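Acetaldehyde dehydrogenase (Acetylating) (Geobacillus thermoglucosidasius, PDB 5J78) probably catalyses the NAD-dependent, reversible interconversion of acetaldehyde and acetyl-CoA, as an acetylating member of the aldehyde dehydrogenase family. Local coordinates at residues A[41-53]-A[185-197]. Numbering follows the deposited sequence. Where two conformers were deposited one is given.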
loop_
_atom_site.group_PDB
_atom_site.type_symbol
_atom_site.label_atom_id
_atom_site.label_comp_id
_atom_site.label_asym_id
_atom_site.label_seq_id
_atom_site.Cartn_x
_atom_site.Cartn_y
_atom_site.Cartn_z
ATOM N N GLU A 41 -9.237 23.153 -8.721
ATOM C CA GLU A 41 -8.506 24.342 -9.156
ATOM C C GLU A 41 -9.469 25.509 -9.310
ATOM O O GLU A 41 -9.172 26.624 -8.903
ATOM C CB GLU A 41 -7.735 24.075 -10.440
ATOM C CG GLU A 41 -6.275 23.795 -10.153
ATOM C CD GLU A 41 -5.660 22.864 -11.147
ATOM O OE1 GLU A 41 -5.932 23.040 -12.355
ATOM O OE2 GLU A 41 -4.920 21.951 -10.715
ATOM N N GLU A 42 -10.650 25.246 -9.844
ATOM C CA GLU A 42 -11.665 26.282 -9.914
ATOM C C GLU A 42 -12.126 26.681 -8.509
ATOM O O GLU A 42 -12.370 27.858 -8.244
ATOM C CB GLU A 42 -12.845 25.810 -10.765
ATOM C CG GLU A 42 -12.496 25.708 -12.249
ATOM C CD GLU A 42 -13.264 24.595 -12.976
ATOM O OE1 GLU A 42 -14.324 24.160 -12.470
ATOM O OE2 GLU A 42 -12.801 24.150 -14.051
ATOM N N ALA A 43 -12.194 25.710 -7.602
ATOM C CA ALA A 43 -12.572 25.984 -6.219
ATOM C C ALA A 43 -11.502 26.844 -5.523
ATOM O O ALA A 43 -11.809 27.709 -4.710
ATOM C CB ALA A 43 -12.799 24.679 -5.459
ATOM N N LYS A 44 -10.242 26.609 -5.859
ATOM C CA LYS A 44 -9.159 27.415 -5.303
ATOM C C LYS A 44 -9.317 28.887 -5.675
ATOM O O LYS A 44 -9.278 29.765 -4.804
ATOM C CB LYS A 44 -7.809 26.886 -5.774
ATOM C CG LYS A 44 -6.589 27.540 -5.072
ATOM C CD LYS A 44 -5.284 27.168 -5.772
ATOM C CE LYS A 44 -4.079 27.961 -5.243
ATOM N NZ LYS A 44 -3.994 27.862 -3.758
ATOM N N ALA A 45 -9.525 29.157 -6.957
ATOM C CA ALA A 45 -9.645 30.534 -7.406
ATOM C C ALA A 45 -10.895 31.193 -6.831
ATOM O O ALA A 45 -10.876 32.375 -6.488
ATOM C CB ALA A 45 -9.656 30.607 -8.952
ATOM N N ALA A 46 -11.979 30.429 -6.717
ATOM C CA ALA A 46 -13.243 30.976 -6.238
ATOM C C ALA A 46 -13.135 31.379 -4.769
ATOM O O ALA A 46 -13.599 32.447 -4.362
ATOM C CB ALA A 46 -14.351 29.976 -6.423
ATOM N N GLN A 47 -12.525 30.508 -3.973
ATOM C CA GLN A 47 -12.388 30.760 -2.546
ATOM C C GLN A 47 -11.558 32.019 -2.272
ATOM O O GLN A 47 -11.850 32.766 -1.338
ATOM C CB GLN A 47 -11.757 29.552 -1.840
ATOM C CG GLN A 47 -11.808 29.627 -0.315
ATOM C CD GLN A 47 -10.703 30.494 0.286
ATOM O OE1 GLN A 47 -9.611 30.597 -0.267
ATOM N NE2 GLN A 47 -10.991 31.117 1.428
ATOM N N LYS A 48 -10.521 32.241 -3.072
ATOM C CA LYS A 48 -9.705 33.441 -2.918
ATOM C C LYS A 48 -10.555 34.692 -3.112
ATOM O O LYS A 48 -10.397 35.682 -2.399
ATOM C CB LYS A 48 -8.536 33.433 -3.905
ATOM C CG LYS A 48 -7.178 33.349 -3.244
ATOM C CD LYS A 48 -6.508 32.024 -3.498
ATOM C CE LYS A 48 -5.548 31.665 -2.363
ATOM N NZ LYS A 48 -5.218 30.209 -2.365
ATOM N N ILE A 49 -11.456 34.642 -4.087
ATOM C CA ILE A 49 -12.356 35.751 -4.327
ATOM C C ILE A 49 -13.331 35.856 -3.170
ATOM O O ILE A 49 -13.613 36.942 -2.672
ATOM C CB ILE A 49 -13.126 35.583 -5.650
ATOM C CG1 ILE A 49 -12.145 35.583 -6.821
ATOM C CG2 ILE A 49 -14.181 36.687 -5.817
ATOM C CD1 ILE A 49 -12.763 35.192 -8.153
ATOM N N LEU A 50 -13.861 34.724 -2.730
ATOM C CA LEU A 50 -14.844 34.777 -1.675
ATOM C C LEU A 50 -14.226 35.387 -0.412
ATOM O O LEU A 50 -14.858 36.187 0.279
ATOM C CB LEU A 50 -15.407 33.386 -1.370
ATOM C CG LEU A 50 -16.618 33.410 -0.429
ATOM C CD1 LEU A 50 -17.854 33.973 -1.132
ATOM C CD2 LEU A 50 -16.943 32.027 0.143
ATOM N N GLU A 51 -12.990 35.004 -0.124
ATOM C CA GLU A 51 -12.346 35.367 1.132
ATOM C C GLU A 51 -12.160 36.881 1.271
ATOM O O GLU A 51 -12.021 37.396 2.383
ATOM C CB GLU A 51 -10.973 34.685 1.261
ATOM C CG GLU A 51 -10.320 34.979 2.628
ATOM C CD GLU A 51 -9.154 34.057 3.009
ATOM O OE1 GLU A 51 -8.972 32.980 2.394
ATOM O OE2 GLU A 51 -8.412 34.420 3.957
ATOM N N LYS A 52 -12.140 37.587 0.145
ATOM C CA LYS A 52 -11.991 39.046 0.161
ATOM C C LYS A 52 -13.271 39.808 0.514
ATOM O O LYS A 52 -13.218 41.007 0.781
ATOM C CB LYS A 52 -11.463 39.515 -1.201
ATOM C CG LYS A 52 -10.036 39.011 -1.467
ATOM C CD LYS A 52 -9.455 39.430 -2.810
ATOM C CE LYS A 52 -7.996 38.956 -2.905
ATOM N NZ LYS A 52 -7.416 39.156 -4.260
ATOM N N MET A 53 -14.418 39.133 0.543
ATOM C CA MET A 53 -15.692 39.831 0.768
ATOM C C MET A 53 -15.960 40.231 2.220
ATOM O O MET A 53 -15.403 39.657 3.155
ATOM C CB MET A 53 -16.854 38.963 0.278
ATOM C CG MET A 53 -16.785 38.643 -1.183
ATOM S SD MET A 53 -18.230 37.689 -1.714
ATOM C CE MET A 53 -17.872 37.526 -3.447
ATOM N N GLU A 185 -24.278 32.426 -6.808
ATOM C CA GLU A 185 -23.890 33.310 -7.906
ATOM C C GLU A 185 -24.820 34.516 -8.054
ATOM O O GLU A 185 -24.371 35.652 -8.233
ATOM C CB GLU A 185 -23.849 32.540 -9.217
ATOM C CG GLU A 185 -22.494 31.948 -9.505
ATOM C CD GLU A 185 -22.374 31.377 -10.906
ATOM O OE1 GLU A 185 -22.581 32.132 -11.883
ATOM O OE2 GLU A 185 -22.053 30.172 -11.027
ATOM N N ARG A 186 -26.118 34.261 -7.983
ATOM C CA ARG A 186 -27.121 35.317 -8.057
ATOM C C ARG A 186 -26.857 36.442 -7.061
ATOM O O ARG A 186 -27.129 37.607 -7.346
ATOM C CB ARG A 186 -28.513 34.738 -7.795
ATOM C CG ARG A 186 -29.437 34.688 -8.998
ATOM C CD ARG A 186 -30.830 34.193 -8.599
ATOM N NE ARG A 186 -30.879 32.732 -8.534
ATOM C CZ ARG A 186 -31.328 32.015 -7.503
ATOM N NH1 ARG A 186 -31.809 32.587 -6.401
ATOM N NH2 ARG A 186 -31.302 30.699 -7.587
ATOM N N ALA A 187 -26.349 36.096 -5.884
ATOM C CA ALA A 187 -26.076 37.106 -4.868
ATOM C C ALA A 187 -24.605 37.559 -4.838
ATOM O O ALA A 187 -24.167 38.168 -3.867
ATOM C CB ALA A 187 -26.481 36.582 -3.516
ATOM N N GLY A 188 -23.852 37.245 -5.881
ATOM C CA GLY A 188 -22.499 37.773 -6.030
ATOM C C GLY A 188 -21.343 36.788 -5.916
ATOM O O GLY A 188 -20.176 37.150 -6.150
ATOM N N ALA A 189 -21.632 35.544 -5.560
ATOM C CA ALA A 189 -20.556 34.573 -5.383
ATOM C C ALA A 189 -19.842 34.321 -6.720
ATOM O O ALA A 189 -20.444 34.480 -7.787
ATOM C CB ALA A 189 -21.102 33.271 -4.812
ATOM N N PRO A 190 -18.556 33.935 -6.672
ATOM C CA PRO A 190 -17.810 33.542 -7.878
ATOM C C PRO A 190 -18.212 32.166 -8.431
ATOM O O PRO A 190 -18.634 31.276 -7.674
ATOM C CB PRO A 190 -16.361 33.503 -7.382
ATOM C CG PRO A 190 -16.494 33.151 -5.950
ATOM C CD PRO A 190 -17.690 33.916 -5.482
ATOM N N LYS A 191 -18.041 31.977 -9.734
ATOM C CA LYS A 191 -18.211 30.652 -10.331
ATOM C C LYS A 191 -17.247 29.640 -9.702
ATOM O O LYS A 191 -16.115 29.994 -9.367
ATOM C CB LYS A 191 -17.973 30.690 -11.837
ATOM C CG LYS A 191 -19.081 31.361 -12.612
ATOM C CD LYS A 191 -18.726 31.524 -14.088
ATOM C CE LYS A 191 -19.804 32.321 -14.820
ATOM N NZ LYS A 191 -21.174 31.742 -14.632
ATOM N N GLY A 192 -17.694 28.391 -9.559
ATOM C CA GLY A 192 -16.815 27.300 -9.167
ATOM C C GLY A 192 -16.706 27.088 -7.668
ATOM O O GLY A 192 -15.973 26.210 -7.221
ATOM N N LEU A 193 -17.452 27.873 -6.894
ATOM C CA LEU A 193 -17.387 27.826 -5.440
ATOM C C LEU A 193 -17.888 26.512 -4.858
ATOM O O LEU A 193 -17.315 25.975 -3.898
ATOM C CB LEU A 193 -18.207 28.965 -4.860
ATOM C CG LEU A 193 -18.008 29.195 -3.374
ATOM C CD1 LEU A 193 -16.596 29.710 -3.079
ATOM C CD2 LEU A 193 -19.045 30.156 -2.866
ATOM N N ILE A 194 -18.995 26.047 -5.435
ATOM C CA ILE A 194 -19.702 24.835 -5.039
ATOM C C ILE A 194 -19.814 23.947 -6.267
ATOM O O ILE A 194 -20.330 24.379 -7.303
ATOM C CB ILE A 194 -21.102 25.132 -4.514
ATOM C CG1 ILE A 194 -21.045 26.080 -3.318
ATOM C CG2 ILE A 194 -21.829 23.860 -4.135
ATOM C CD1 ILE A 194 -22.349 26.802 -3.086
ATOM N N SER A 195 -19.324 22.721 -6.148
ATOM C CA SER A 195 -19.281 21.783 -7.272
ATOM C C SER A 195 -19.600 20.390 -6.771
ATOM O O SER A 195 -19.600 20.143 -5.560
ATOM C CB SER A 195 -17.908 21.809 -7.964
ATOM O OG SER A 195 -16.846 21.591 -7.038
ATOM N N CYS A 196 -19.881 19.476 -7.702
ATOM C CA CYS A 196 -20.175 18.093 -7.345
ATOM C C CYS A 196 -19.715 17.132 -8.436
ATOM O O CYS A 196 -19.976 17.347 -9.617
ATOM C CB CYS A 196 -21.674 17.942 -7.086
ATOM S SG CYS A 196 -22.253 16.328 -6.529
ATOM N N ILE A 197 -19.000 16.090 -8.025
ATOM C CA ILE A 197 -18.605 14.991 -8.907
ATOM C C ILE A 197 -19.858 14.410 -9.598
ATOM O O ILE A 197 -20.825 14.051 -8.930
ATOM C CB ILE A 197 -17.870 13.864 -8.111
ATOM C CG1 ILE A 197 -16.510 14.357 -7.599
ATOM C CG2 ILE A 197 -17.649 12.633 -8.966
ATOM C CD1 ILE A 197 -15.927 13.474 -6.518
HETATM O O HOH W 1 -13.169 29.729 -10.152
#
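Pro-190 and Ala-46 lie at the heart of an apolar contact between helix 28-51 and the loop 187-193, with Ala-46 CB 3.9 Å from Pro-190 CG. Ile-49 slides past the ring in the opposite direction, its CD1 4.0 Å from Pro-190 CB. The Met-53 side chain, extended beyond CG, brings its CE up to Pro-190 CD. Deeper in, Leu-50 and Leu-193 cross at about a right angle, Leu-50 CD2 to Leu-193 CD1 4.0 Å; Leu-193 CB points away from the helix, but CG anti to the backbone N (chi1 -169°) swings the methyls back.

Two carbonyls are close van der Waals neighbours: Ala-46 O of Pro-190 CG (3.4 Å), Gly-188 O of Met-53 CE (3.6 Å). No direct hydrogen bond joins the segments. One water donates to Glu-42 O (2.8 Å) and Lys-191 O (3.1 Å), while Gly-192 O receives a CA-H...O contact from Ala-43. Gly-192, at positive phi (90°), has no side chain to hold the turn off Glu-42.

Lys-191 NZ reaches back to Glu-185 OE1 on helix 170-186 in a salt bridge (3.1 Å); Gln-181 NE2 hydrogen-bonds Pro-190 O and Glu-185 OE2. A Schellman motif at Gly-188 and a type II turn at 190-193 shape this helix-to-strand link of a beta-alpha-beta crossover, joining parallel strands 160-165 and 194-196 of a Rossmann-like sheet.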